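Local coordinates for protein alpha,alpha-trehalose-phosphate synthase (UDP-forming) (PDB 5UOF) that belongs to glycosyltransferase family 20 and has the GT-B architecture of two Rossmann-like domains, at residues 10-15 against 456-461; 35-40 against 45-50; 376-381 against 393-398; 407-412 against 424-429. All blocks are in the same frame, centred on the assembly; numbering follows the deposited sequence. Where two conformers were deposited one is given.

Overall arrangement
The four contacts fall into two pairs, one in each Rossmann-like domain of the GT-B fold. Interactions 1 and 2 have centres about 10 Å apart and share the mixed sheet of the first domain, where strands 12-16 and 46-48 are neighbours. Interactions 3 and 4, about 11 Å apart between centres, share the parallel sheet of the second domain through the adjacent strands 392-396 and 409-411. The two pairs lie on opposite sides of the chain's centre. Along the chain, interactions 2, 3 and 4 follow in series, and all lie between the two segments of interaction 1. That contact brings late helix 450-472 back to the first domain.

Interaction 1: residues 10-15 against 456-461; sequences SRLIVV and TFVADL
Leu12, on the first strand of the chain, meets Val458 and Leu461, one helical turn apart on the late helix 450-472. All the contacts across the two segments are apolar. Leu12 uses one methyl for each partner. Its CD2 lies 4.3 Å from Val458 CG2. Its other methyl, CD1, lies 4.3 Å from Leu461 CD1. A chi1 of -179° places the leucine CG opposite the backbone N, and this extends the side chain from the strand toward the helix. The fork then straddles the two helix residues, one methyl to each. The backbones stay well apart, with Leu12 CA 8.3 Å from Val458 CA.

Polar bonds serve each segment separately. The helix keeps its own backbone bonds: Asp460 N bonds to Thr456 O and Leu461 N to Phe457 O, each at 3.0 Å. The strand side bonds to its neighbours. Leu12 N bonds to Thr43 OG1 of helix 32-43, and Arg11 makes a salt bridge with Asp134.

Aromatic groups close in beside the contact. Trp137 of the neighbouring strand 135-139 touches both Leu12 and Val458, and its ring stacks with Phe457. A bound 1,2-ethanediol lies about 4 Å from the Val458 side chain.

A C-terminal helix that returns to the N-terminal domain is a familiar feature of GT-B proteins, and 456-461 belongs to such a helix. Between these two segments the attachment rests on buried methyl contacts at moderate range, with no hydrogen bond or salt bridge to set a direction.

Interaction 2: residues 35-40 against 45-50; sequences GVMDAL and GVWFGW
Trp47 has CG anti to its backbone N (chi1 -166°), which swings the indole over to Val36, Met37 and Leu40 of the helix. Met37 also starts anti, but its chain bends at chi2 and chi3, and the bends carry CE round to the same ring. The setting is a beta-alpha-beta unit, strand 12-16, helix 32-43 and strand 46-48, in the Rossmann-like first domain. The contact packs its helix on its second strand.

Three helix residues touch the six-membered part of the indole. Val36 CG2 sits over one face, 4.4 Å from Trp47 CZ3. Met37 CE comes in at the edge, close to the ring plane, 3.9 Å from the same CZ3. Leu40 CD1 approaches obliquely, 4.0 Å from Trp47 CE3. The Met37 and Leu40 side chains each run roughly at right angles to the tryptophan. The polar end of the indole is held by Ser16, whose OG bonds to Trp47 NE1.

Leu40 also works through its other methyl: CD2 rests 3.6 Å from Val46 O. The Leu40 carbonyl ties the helix to the residue just before the strand. Gly45 N donates to Leu40 O at 3.0 Å, nearly straight at 172°, in the carbonyl plane and on a lone pair.

Interaction 3: residues 376-381 against 393-398; sequences LVAKEY and LVLSEF
Leu393 bridges Ala378 and Tyr381 of the helix with its two methyls. Its CB leaves the strand at the flank of the helix, not straight at it. A chi1 of 173° sends CG away from the backbone N, and the chain turns inward. CG is the branch point, and the contacts are made through the two methyls it carries. Leu393 CD2 settles on Ala378, 4.0 Å from Ala378 O and 4.1 Å from Ala378 CB. Leu393 CD1 reaches the tyrosine ring obliquely, 4.4 Å from Tyr381 CD2.

This is the helix-to-strand half of a beta-alpha-beta unit made by strand 364-367, helix 376-384 and strand 392-396, in the second Rossmann-like domain. The short helix and strand axes approach to 9.6 Å and run nearly antiparallel, at 163°. The small Ala378 CB also takes the next inward residue of the strand, with Leu395 CD1 3.8 Å away.

At the end of the strand, Ser396 forms an ST turn: its OG accepts from Phe398 N at 3.0 Å. Glu397 makes a salt bridge to Arg174 of the second subunit. At the far end of the tyrosine, Tyr381 OH is hydrogen-bonded to Ser362 OG, and Ser362 belongs to the sodium site with Arg360 and Gln385.

Interaction 4: residues 407-412 against 424-429; sequences GALLVN and ERALSM
Leu409 reaches from its strand to Arg425, Ala426 and Met429. Its CG is anti to the carbonyl carbon and beside the backbone N (chi1 -71°). From there the two methyls take different partners. CD1 goes to the helix backbone and the apolar side chains, lying 3.9 Å from Ala426 N and 4.1 Å from Ala426 CB. CD2 goes to the arginine.

The Arg425 side chain sets off opposite the backbone N and stays extended from CG to NE. The long arm crosses Leu409 obliquely. Its aliphatic part joins in, with Arg425 CG 4.1 Å from Leu409 CD1. Further out, the guanidinium presents a face to the leucine: Leu409 CD2 sits 3.8 Å above the plane, offset toward the rim. At the polar end, Arg425 NH2 makes a salt bridge with Glu433. Arg437 NH2 is also close to this nitrogen, so the carboxylate of Glu433 probably offsets the like charges.

Met429 leaves its backbone in the same sense as Arg425, then bends at chi3 (-72°), which turns its methyl toward the strand. Met429 and Leu409 meet tip to tip, with Met429 CE 3.9 Å from Leu409 CD1.

Strand 409-411 is, within this chain, an outermost strand of the parallel sheet in the second Rossmann-like domain. Helix 416-428 follows it in the chain and packs against it through Leu409 here and through Val411, which touches Met419 and Ala422. Ala426 and Met429 also touch Val392 at the start of the neighbouring strand 392-396, and Glu433 lies on the next helix, 431-447.

Interaction 1: residues 10-15 against 456-461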
loop_
_atom_site.group_PDB
_atom_site.type_symbol
_atom_site.label_atom_id
_atom_site.label_comp_id
_atom_site.label_asym_id
_atom_site.label_seq_id
_atom_site.Cartn_x
_atom_site.Cartn_y
_atom_site.Cartn_z
ATOM N N SER A 10 37.506 13.512 -12.457
ATOM C CA SER A 10 36.373 14.297 -12.913
ATOM C C SER A 10 35.669 14.967 -11.739
ATOM O O SER A 10 35.659 14.458 -10.614
ATOM C CB SER A 10 35.394 13.405 -13.671
ATOM O OG SER A 10 36.055 12.730 -14.727
ATOM N N ARG A 11 35.067 16.121 -12.011
ATOM C CA ARG A 11 34.272 16.790 -10.990
ATOM C C ARG A 11 33.044 15.962 -10.656
ATOM O O ARG A 11 32.401 15.392 -11.542
ATOM C CB ARG A 11 33.828 18.173 -11.459
ATOM C CG ARG A 11 34.981 19.115 -11.773
ATOM C CD ARG A 11 34.459 20.510 -12.030
ATOM N NE ARG A 11 33.441 20.527 -13.078
ATOM C CZ ARG A 11 32.821 21.626 -13.494
ATOM N NH1 ARG A 11 33.112 22.798 -12.944
ATOM N NH2 ARG A 11 31.898 21.550 -14.451
ATOM N N LEU A 12 32.735 15.890 -9.364
ATOM C CA LEU A 12 31.425 15.456 -8.907
ATOM C C LEU A 12 30.501 16.664 -8.885
ATOM O O LEU A 12 30.844 17.705 -8.315
ATOM C CB LEU A 12 31.515 14.830 -7.517
ATOM C CG LEU A 12 30.183 14.326 -6.951
ATOM C CD1 LEU A 12 29.633 13.191 -7.805
ATOM C CD2 LEU A 12 30.355 13.904 -5.486
ATOM N N ILE A 13 29.344 16.530 -9.522
ATOM C CA ILE A 13 28.307 17.550 -9.520
ATOM C C ILE A 13 27.173 17.005 -8.667
ATOM O O ILE A 13 26.479 16.072 -9.079
ATOM C CB ILE A 13 27.822 17.879 -10.943
ATOM C CG1 ILE A 13 29.016 18.087 -11.892
ATOM C CG2 ILE A 13 26.850 19.075 -10.943
ATOM C CD1 ILE A 13 29.917 19.264 -11.566
ATOM N N VAL A 14 26.997 17.557 -7.474
ATOM C CA VAL A 14 25.881 17.190 -6.611
ATOM C C VAL A 14 24.706 18.104 -6.925
ATOM O O VAL A 14 24.856 19.331 -6.969
ATOM C CB VAL A 14 26.279 17.288 -5.129
ATOM C CG1 VAL A 14 25.039 17.246 -4.245
ATOM C CG2 VAL A 14 27.244 16.163 -4.754
ATOM N N VAL A 15 23.535 17.509 -7.145
ATOM C CA VAL A 15 22.301 18.246 -7.395
ATOM C C VAL A 15 21.309 17.848 -6.304
ATOM O O VAL A 15 20.962 16.664 -6.177
ATOM C CB VAL A 15 21.735 17.943 -8.792
ATOM C CG1 VAL A 15 20.412 18.666 -9.012
ATOM C CG2 VAL A 15 22.740 18.328 -9.875
ATOM N N THR A 456 31.000 4.115 -2.336
ATOM C CA THR A 456 30.514 3.102 -3.269
ATOM C C THR A 456 29.674 3.728 -4.375
ATOM O O THR A 456 29.744 3.303 -5.533
ATOM C CB THR A 456 29.726 2.024 -2.523
ATOM O OG1 THR A 456 28.637 2.626 -1.824
ATOM C CG2 THR A 456 30.627 1.321 -1.509
ATOM N N PHE A 457 28.878 4.752 -4.045
ATOM C CA PHE A 457 28.080 5.379 -5.093
ATOM C C PHE A 457 28.981 6.109 -6.082
ATOM O O PHE A 457 28.836 5.953 -7.299
ATOM C CB PHE A 457 27.037 6.332 -4.504
ATOM C CG PHE A 457 25.946 6.691 -5.481
ATOM C CD1 PHE A 457 26.159 7.633 -6.476
ATOM C CD2 PHE A 457 24.713 6.063 -5.419
ATOM C CE1 PHE A 457 25.161 7.949 -7.389
ATOM C CE2 PHE A 457 23.707 6.372 -6.321
ATOM C CZ PHE A 457 23.929 7.319 -7.316
ATOM N N VAL A 458 29.948 6.878 -5.576
ATOM C CA VAL A 458 30.861 7.588 -6.473
ATOM C C VAL A 458 31.660 6.598 -7.317
ATOM O O VAL A 458 31.895 6.827 -8.509
ATOM C CB VAL A 458 31.775 8.529 -5.667
ATOM C CG1 VAL A 458 32.901 9.074 -6.557
ATOM C CG2 VAL A 458 30.959 9.670 -5.073
ATOM N N ALA A 459 32.068 5.471 -6.722
ATOM C CA ALA A 459 32.794 4.455 -7.479
ATOM C C ALA A 459 31.943 3.879 -8.601
ATOM O O ALA A 459 32.451 3.581 -9.687
ATOM C CB ALA A 459 33.269 3.336 -6.553
ATOM N N ASP A 460 30.642 3.703 -8.361
ATOM C CA ASP A 460 29.787 3.187 -9.423
ATOM C C ASP A 460 29.621 4.208 -10.545
ATOM O O ASP A 460 29.565 3.830 -11.717
ATOM C CB ASP A 460 28.435 2.753 -8.855
ATOM C CG ASP A 460 28.529 1.447 -8.064
ATOM O OD1 ASP A 460 29.596 0.796 -8.121
ATOM O OD2 ASP A 460 27.549 1.072 -7.381
ATOM N N LEU A 461 29.560 5.502 -10.212
ATOM C CA LEU A 461 29.569 6.524 -11.259
ATOM C C LEU A 461 30.862 6.473 -12.059
ATOM O O LEU A 461 30.852 6.573 -13.293
ATOM C CB LEU A 461 29.384 7.911 -10.647
ATOM C CG LEU A 461 27.978 8.292 -10.200
ATOM C CD1 LEU A 461 28.016 9.601 -9.448
ATOM C CD2 LEU A 461 27.055 8.387 -11.412
#

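Interaction 2: residues 35-40 against 45-50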
loop_
_atom_site.group_PDB
_atom_site.type_symbol
_atom_site.label_atom_id
_atom_site.label_comp_id
_atom_site.label_asym_id
_atom_site.label_seq_id
_atom_site.Cartn_x
_atom_site.Cartn_y
_atom_site.Cartn_z
ATOM N N GLY A 35 27.545 14.023 4.118
ATOM C CA GLY A 35 27.615 12.864 3.245
ATOM C C GLY A 35 28.430 13.078 1.981
ATOM O O GLY A 35 29.099 12.155 1.514
ATOM N N VAL A 36 28.404 14.281 1.414
ATOM C CA VAL A 36 29.008 14.495 0.099
ATOM C C VAL A 36 30.219 15.409 0.107
ATOM O O VAL A 36 30.881 15.524 -0.937
ATOM C CB VAL A 36 27.981 15.036 -0.913
ATOM C CG1 VAL A 36 26.796 14.069 -1.057
ATOM C CG2 VAL A 36 27.537 16.434 -0.510
ATOM N N MET A 37 30.524 16.089 1.211
ATOM C CA MET A 37 31.512 17.164 1.107
ATOM C C MET A 37 32.900 16.619 0.790
ATOM O O MET A 37 33.636 17.215 -0.012
ATOM C CB MET A 37 31.530 18.004 2.380
ATOM C CG MET A 37 32.380 19.265 2.270
ATOM S SD MET A 37 31.912 20.331 0.884
ATOM C CE MET A 37 30.247 20.812 1.335
ATOM N N ASP A 38 33.275 15.483 1.393
ATOM C CA ASP A 38 34.589 14.904 1.120
ATOM C C ASP A 38 34.771 14.611 -0.364
ATOM O O ASP A 38 35.866 14.794 -0.911
ATOM C CB ASP A 38 34.793 13.631 1.938
ATOM C CG ASP A 38 35.264 13.909 3.354
ATOM O OD1 ASP A 38 35.396 15.098 3.720
ATOM O OD2 ASP A 38 35.509 12.937 4.101
ATOM N N ALA A 39 33.709 14.141 -1.031
ATOM C CA ALA A 39 33.792 13.859 -2.460
ATOM C C ALA A 39 33.839 15.144 -3.277
ATOM O O ALA A 39 34.565 15.229 -4.276
ATOM C CB ALA A 39 32.613 12.989 -2.892
ATOM N N LEU A 40 33.063 16.157 -2.885
ATOM C CA LEU A 40 33.148 17.440 -3.587
ATOM C C LEU A 40 34.530 18.060 -3.431
ATOM O O LEU A 40 35.107 18.570 -4.402
ATOM C CB LEU A 40 32.073 18.402 -3.084
ATOM C CG LEU A 40 30.629 18.054 -3.465
ATOM C CD1 LEU A 40 29.665 18.916 -2.676
ATOM C CD2 LEU A 40 30.409 18.233 -4.968
ATOM N N GLY A 45 34.556 19.716 -7.089
ATOM C CA GLY A 45 33.266 19.631 -7.740
ATOM C C GLY A 45 32.378 20.839 -7.515
ATOM O O GLY A 45 32.803 21.899 -7.053
ATOM N N VAL A 46 31.107 20.661 -7.874
ATOM C CA VAL A 46 30.091 21.703 -7.817
ATOM C C VAL A 46 28.868 21.133 -7.107
ATOM O O VAL A 46 28.454 20.004 -7.389
ATOM C CB VAL A 46 29.710 22.204 -9.226
ATOM C CG1 VAL A 46 28.727 23.368 -9.148
ATOM C CG2 VAL A 46 30.959 22.601 -10.013
ATOM N N TRP A 47 28.310 21.901 -6.178
ATOM C CA TRP A 47 27.019 21.611 -5.569
ATOM C C TRP A 47 26.031 22.619 -6.135
ATOM O O TRP A 47 26.218 23.832 -5.973
ATOM C CB TRP A 47 27.093 21.700 -4.044
ATOM C CG TRP A 47 25.917 21.107 -3.296
ATOM C CD1 TRP A 47 24.702 20.749 -3.800
ATOM C CD2 TRP A 47 25.877 20.815 -1.896
ATOM N NE1 TRP A 47 23.903 20.249 -2.791
ATOM C CE2 TRP A 47 24.608 20.278 -1.616
ATOM C CE3 TRP A 47 26.801 20.953 -0.852
ATOM C CZ2 TRP A 47 24.236 19.879 -0.333
ATOM C CZ3 TRP A 47 26.432 20.555 0.418
ATOM C CH2 TRP A 47 25.157 20.028 0.667
ATOM N N PHE A 48 25.023 22.115 -6.838
ATOM C CA PHE A 48 24.031 22.920 -7.528
ATOM C C PHE A 48 22.677 22.738 -6.862
ATOM O O PHE A 48 22.291 21.615 -6.531
ATOM C CB PHE A 48 23.962 22.521 -9.011
ATOM C CG PHE A 48 22.815 23.134 -9.759
ATOM C CD1 PHE A 48 22.943 24.389 -10.352
ATOM C CD2 PHE A 48 21.625 22.444 -9.914
ATOM C CE1 PHE A 48 21.887 24.944 -11.053
ATOM C CE2 PHE A 48 20.567 22.995 -10.618
ATOM C CZ PHE A 48 20.699 24.247 -11.184
ATOM N N GLY A 49 21.964 23.843 -6.668
ATOM C CA GLY A 49 20.631 23.770 -6.105
ATOM C C GLY A 49 20.147 25.132 -5.642
ATOM O O GLY A 49 20.750 26.167 -5.939
ATOM N N TRP A 50 19.048 25.097 -4.890
ATOM C CA TRP A 50 18.398 26.299 -4.377
ATOM C C TRP A 50 19.247 26.976 -3.310
ATOM O O TRP A 50 19.884 26.311 -2.486
ATOM C CB TRP A 50 17.046 25.914 -3.779
ATOM C CG TRP A 50 16.187 27.053 -3.333
ATOM C CD1 TRP A 50 16.098 28.287 -3.899
ATOM C CD2 TRP A 50 15.267 27.044 -2.235
ATOM N NE1 TRP A 50 15.180 29.055 -3.217
ATOM C CE2 TRP A 50 14.654 28.311 -2.193
ATOM C CE3 TRP A 50 14.906 26.084 -1.279
ATOM C CZ2 TRP A 50 13.699 28.649 -1.231
ATOM C CZ3 TRP A 50 13.955 26.420 -0.324
ATOM C CH2 TRP A 50 13.367 27.693 -0.306
#

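Interaction 3: residues 376-381 against 393-398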
loop_
_atom_site.group_PDB
_atom_site.type_symbol
_atom_site.label_atom_id
_atom_site.label_comp_id
_atom_site.label_asym_id
_atom_site.label_seq_id
_atom_site.Cartn_x
_atom_site.Cartn_y
_atom_site.Cartn_z
ATOM N N LEU A 376 17.706 7.760 10.350
ATOM C CA LEU A 376 19.019 7.968 10.943
ATOM C C LEU A 376 18.957 8.176 12.451
ATOM O O LEU A 376 19.958 7.935 13.136
ATOM C CB LEU A 376 19.713 9.155 10.263
ATOM C CG LEU A 376 19.965 8.944 8.760
ATOM C CD1 LEU A 376 20.488 10.218 8.114
ATOM C CD2 LEU A 376 20.929 7.784 8.513
ATOM N N VAL A 377 17.811 8.592 12.993
ATOM C CA VAL A 377 17.694 8.671 14.450
ATOM C C VAL A 377 17.962 7.310 15.084
ATOM O O VAL A 377 18.634 7.223 16.114
ATOM C CB VAL A 377 16.320 9.242 14.859
ATOM C CG1 VAL A 377 16.006 8.927 16.317
ATOM C CG2 VAL A 377 16.295 10.751 14.623
ATOM N N ALA A 378 17.473 6.222 14.469
ATOM C CA ALA A 378 17.755 4.896 15.025
ATOM C C ALA A 378 19.259 4.627 15.094
ATOM O O ALA A 378 19.760 4.108 16.097
ATOM C CB ALA A 378 17.049 3.815 14.203
ATOM N N LYS A 379 20.001 5.001 14.046
ATOM C CA LYS A 379 21.437 4.751 14.035
ATOM C C LYS A 379 22.156 5.681 15.006
ATOM O O LYS A 379 23.083 5.255 15.715
ATOM C CB LYS A 379 21.979 4.909 12.607
ATOM C CG LYS A 379 21.317 3.929 11.611
ATOM C CD LYS A 379 22.030 3.889 10.272
ATOM C CE LYS A 379 21.487 2.733 9.392
ATOM N NZ LYS A 379 22.202 2.623 8.070
ATOM N N GLU A 380 21.738 6.950 15.045
ATOM C CA GLU A 380 22.294 7.912 15.995
ATOM C C GLU A 380 22.044 7.479 17.431
ATOM O O GLU A 380 22.906 7.674 18.304
ATOM C CB GLU A 380 21.686 9.292 15.769
ATOM C CG GLU A 380 22.091 9.917 14.447
ATOM C CD GLU A 380 21.155 11.030 14.000
ATOM O OE1 GLU A 380 20.222 11.373 14.749
ATOM O OE2 GLU A 380 21.367 11.572 12.898
ATOM N N TYR A 381 20.865 6.905 17.697
ATOM C CA TYR A 381 20.569 6.437 19.045
ATOM C C TYR A 381 21.587 5.389 19.489
ATOM O O TYR A 381 22.183 5.499 20.568
ATOM C CB TYR A 381 19.138 5.877 19.124
ATOM C CG TYR A 381 18.862 5.485 20.549
ATOM C CD1 TYR A 381 18.490 6.444 21.479
ATOM C CD2 TYR A 381 19.073 4.177 20.982
ATOM C CE1 TYR A 381 18.302 6.108 22.807
ATOM C CE2 TYR A 381 18.868 3.823 22.311
ATOM C CZ TYR A 381 18.492 4.804 23.221
ATOM O OH TYR A 381 18.322 4.479 24.547
ATOM N N LEU A 393 17.246 -0.239 21.630
ATOM C CA LEU A 393 16.512 0.365 20.526
ATOM C C LEU A 393 15.276 -0.469 20.229
ATOM O O LEU A 393 15.389 -1.666 19.946
ATOM C CB LEU A 393 17.387 0.463 19.280
ATOM C CG LEU A 393 16.705 0.937 17.988
ATOM C CD1 LEU A 393 16.270 2.385 18.123
ATOM C CD2 LEU A 393 17.661 0.770 16.825
ATOM N N VAL A 394 14.110 0.173 20.274
ATOM C CA VAL A 394 12.853 -0.420 19.822
ATOM C C VAL A 394 12.568 0.182 18.458
ATOM O O VAL A 394 12.437 1.405 18.337
ATOM C CB VAL A 394 11.707 -0.130 20.801
ATOM C CG1 VAL A 394 10.400 -0.673 20.251
ATOM C CG2 VAL A 394 11.999 -0.773 22.165
ATOM N N LEU A 395 12.492 -0.664 17.430
ATOM C CA LEU A 395 12.585 -0.198 16.044
ATOM C C LEU A 395 11.477 -0.807 15.202
ATOM O O LEU A 395 11.253 -2.018 15.257
ATOM C CB LEU A 395 13.947 -0.568 15.439
ATOM C CG LEU A 395 14.209 -0.143 13.987
ATOM C CD1 LEU A 395 14.137 1.354 13.852
ATOM C CD2 LEU A 395 15.581 -0.632 13.520
ATOM N N SER A 396 10.821 0.026 14.389
ATOM C CA SER A 396 9.801 -0.458 13.463
ATOM C C SER A 396 10.413 -1.314 12.360
ATOM O O SER A 396 11.420 -0.940 11.750
ATOM C CB SER A 396 9.083 0.725 12.815
ATOM O OG SER A 396 8.302 0.296 11.704
ATOM N N GLU A 397 9.767 -2.444 12.068
ATOM C CA GLU A 397 10.196 -3.293 10.966
ATOM C C GLU A 397 10.005 -2.639 9.605
ATOM O O GLU A 397 10.478 -3.192 8.611
ATOM C CB GLU A 397 9.438 -4.617 10.984
ATOM C CG GLU A 397 7.952 -4.475 10.805
ATOM C CD GLU A 397 7.290 -5.832 10.691
ATOM O OE1 GLU A 397 7.238 -6.384 9.572
ATOM O OE2 GLU A 397 6.859 -6.357 11.735
ATOM N N PHE A 398 9.288 -1.521 9.533
ATOM C CA PHE A 398 9.091 -0.809 8.272
ATOM C C PHE A 398 10.049 0.354 8.098
ATOM O O PHE A 398 9.879 1.150 7.156
ATOM C CB PHE A 398 7.663 -0.301 8.167
ATOM C CG PHE A 398 6.620 -1.387 8.280
ATOM C CD1 PHE A 398 6.469 -2.326 7.277
ATOM C CD2 PHE A 398 5.795 -1.452 9.392
ATOM C CE1 PHE A 398 5.498 -3.318 7.375
ATOM C CE2 PHE A 398 4.831 -2.442 9.502
ATOM C CZ PHE A 398 4.683 -3.369 8.497
#

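Interaction 4: residues 407-412 against 424-429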
loop_
_atom_site.group_PDB
_atom_site.type_symbol
_atom_site.label_atom_id
_atom_site.label_comp_id
_atom_site.label_asym_id
_atom_site.label_seq_id
_atom_site.Cartn_x
_atom_site.Cartn_y
_atom_site.Cartn_z
ATOM N N GLY A 407 20.060 -6.063 16.213
ATOM C CA GLY A 407 20.000 -6.105 17.666
ATOM C C GLY A 407 18.881 -5.282 18.268
ATOM O O GLY A 407 18.672 -5.323 19.481
ATOM N N ALA A 408 18.166 -4.507 17.455
ATOM C CA ALA A 408 16.987 -3.817 17.959
ATOM C C ALA A 408 15.902 -4.819 18.319
ATOM O O ALA A 408 15.869 -5.937 17.804
ATOM C CB ALA A 408 16.436 -2.839 16.916
ATOM N N LEU A 409 15.034 -4.413 19.242
ATOM C CA LEU A 409 13.744 -5.076 19.415
ATOM C C LEU A 409 12.873 -4.573 18.279
ATOM O O LEU A 409 12.417 -3.429 18.299
ATOM C CB LEU A 409 13.138 -4.759 20.780
ATOM C CG LEU A 409 13.803 -5.377 22.017
ATOM C CD1 LEU A 409 13.041 -4.980 23.287
ATOM C CD2 LEU A 409 13.864 -6.918 21.911
ATOM N N LEU A 410 12.661 -5.421 17.270
ATOM C CA LEU A 410 11.881 -5.037 16.096
ATOM C C LEU A 410 10.399 -5.235 16.365
ATOM O O LEU A 410 9.991 -6.282 16.880
ATOM C CB LEU A 410 12.295 -5.868 14.885
ATOM C CG LEU A 410 13.759 -5.663 14.505
ATOM C CD1 LEU A 410 14.239 -6.782 13.591
ATOM C CD2 LEU A 410 13.940 -4.288 13.843
ATOM N N VAL A 411 9.586 -4.246 15.987
ATOM C CA VAL A 411 8.152 -4.321 16.242
ATOM C C VAL A 411 7.365 -3.869 15.017
ATOM O O VAL A 411 7.858 -3.147 14.143
ATOM C CB VAL A 411 7.728 -3.480 17.462
ATOM C CG1 VAL A 411 8.416 -3.997 18.716
ATOM C CG2 VAL A 411 8.059 -2.011 17.236
ATOM N N ASN A 412 6.121 -4.304 14.979
ATOM C CA ASN A 412 5.168 -3.826 13.997
ATOM C C ASN A 412 4.357 -2.719 14.654
ATOM O O ASN A 412 3.585 -3.001 15.582
ATOM C CB ASN A 412 4.262 -4.974 13.542
ATOM C CG ASN A 412 3.321 -4.573 12.410
ATOM O OD1 ASN A 412 2.881 -3.434 12.338
ATOM N ND2 ASN A 412 2.989 -5.527 11.538
ATOM N N GLU A 424 8.273 -2.508 27.608
ATOM C CA GLU A 424 8.470 -3.101 28.926
ATOM C C GLU A 424 9.710 -3.986 28.944
ATOM O O GLU A 424 10.506 -3.936 29.890
ATOM C CB GLU A 424 7.232 -3.901 29.332
ATOM C CG GLU A 424 7.333 -4.468 30.746
ATOM C CD GLU A 424 6.108 -5.281 31.136
ATOM O OE1 GLU A 424 5.154 -5.354 30.329
ATOM O OE2 GLU A 424 6.105 -5.846 32.251
ATOM N N ARG A 425 9.900 -4.784 27.892
ATOM C CA ARG A 425 11.070 -5.645 27.815
ATOM C C ARG A 425 12.349 -4.819 27.749
ATOM O O ARG A 425 13.340 -5.128 28.422
ATOM C CB ARG A 425 10.972 -6.551 26.593
ATOM C CG ARG A 425 12.174 -7.441 26.443
ATOM C CD ARG A 425 11.983 -8.516 25.399
ATOM N NE ARG A 425 13.219 -9.270 25.225
ATOM C CZ ARG A 425 13.455 -10.087 24.212
ATOM N NH1 ARG A 425 12.523 -10.276 23.269
ATOM N NH2 ARG A 425 14.626 -10.710 24.150
ATOM N N ALA A 426 12.332 -3.755 26.947
ATOM C CA ALA A 426 13.499 -2.882 26.833
ATOM C C ALA A 426 13.872 -2.263 28.179
ATOM O O ALA A 426 15.057 -2.187 28.534
ATOM C CB ALA A 426 13.215 -1.788 25.806
ATOM N N LEU A 427 12.877 -1.796 28.932
ATOM C CA LEU A 427 13.160 -1.098 30.179
ATOM C C LEU A 427 13.751 -2.024 31.234
ATOM O O LEU A 427 14.495 -1.563 32.105
ATOM C CB LEU A 427 11.888 -0.438 30.712
ATOM C CG LEU A 427 11.394 0.815 29.979
ATOM C CD1 LEU A 427 9.935 1.109 30.305
ATOM C CD2 LEU A 427 12.307 2.033 30.273
ATOM N N SER A 428 13.432 -3.316 31.199
ATOM C CA SER A 428 13.913 -4.262 32.196
ATOM C C SER A 428 15.025 -5.165 31.678
ATOM O O SER A 428 15.448 -6.075 32.398
ATOM C CB SER A 428 12.746 -5.104 32.719
ATOM O OG SER A 428 11.929 -4.345 33.597
ATOM N N MET A 429 15.519 -4.933 30.461
ATOM C CA MET A 429 16.441 -5.879 29.843
ATOM C C MET A 429 17.744 -5.976 30.635
ATOM O O MET A 429 18.352 -4.941 30.958
ATOM C CB MET A 429 16.738 -5.479 28.393
ATOM C CG MET A 429 17.474 -6.579 27.641
ATOM S SD MET A 429 17.780 -6.158 25.928
ATOM C CE MET A 429 16.124 -6.293 25.222
#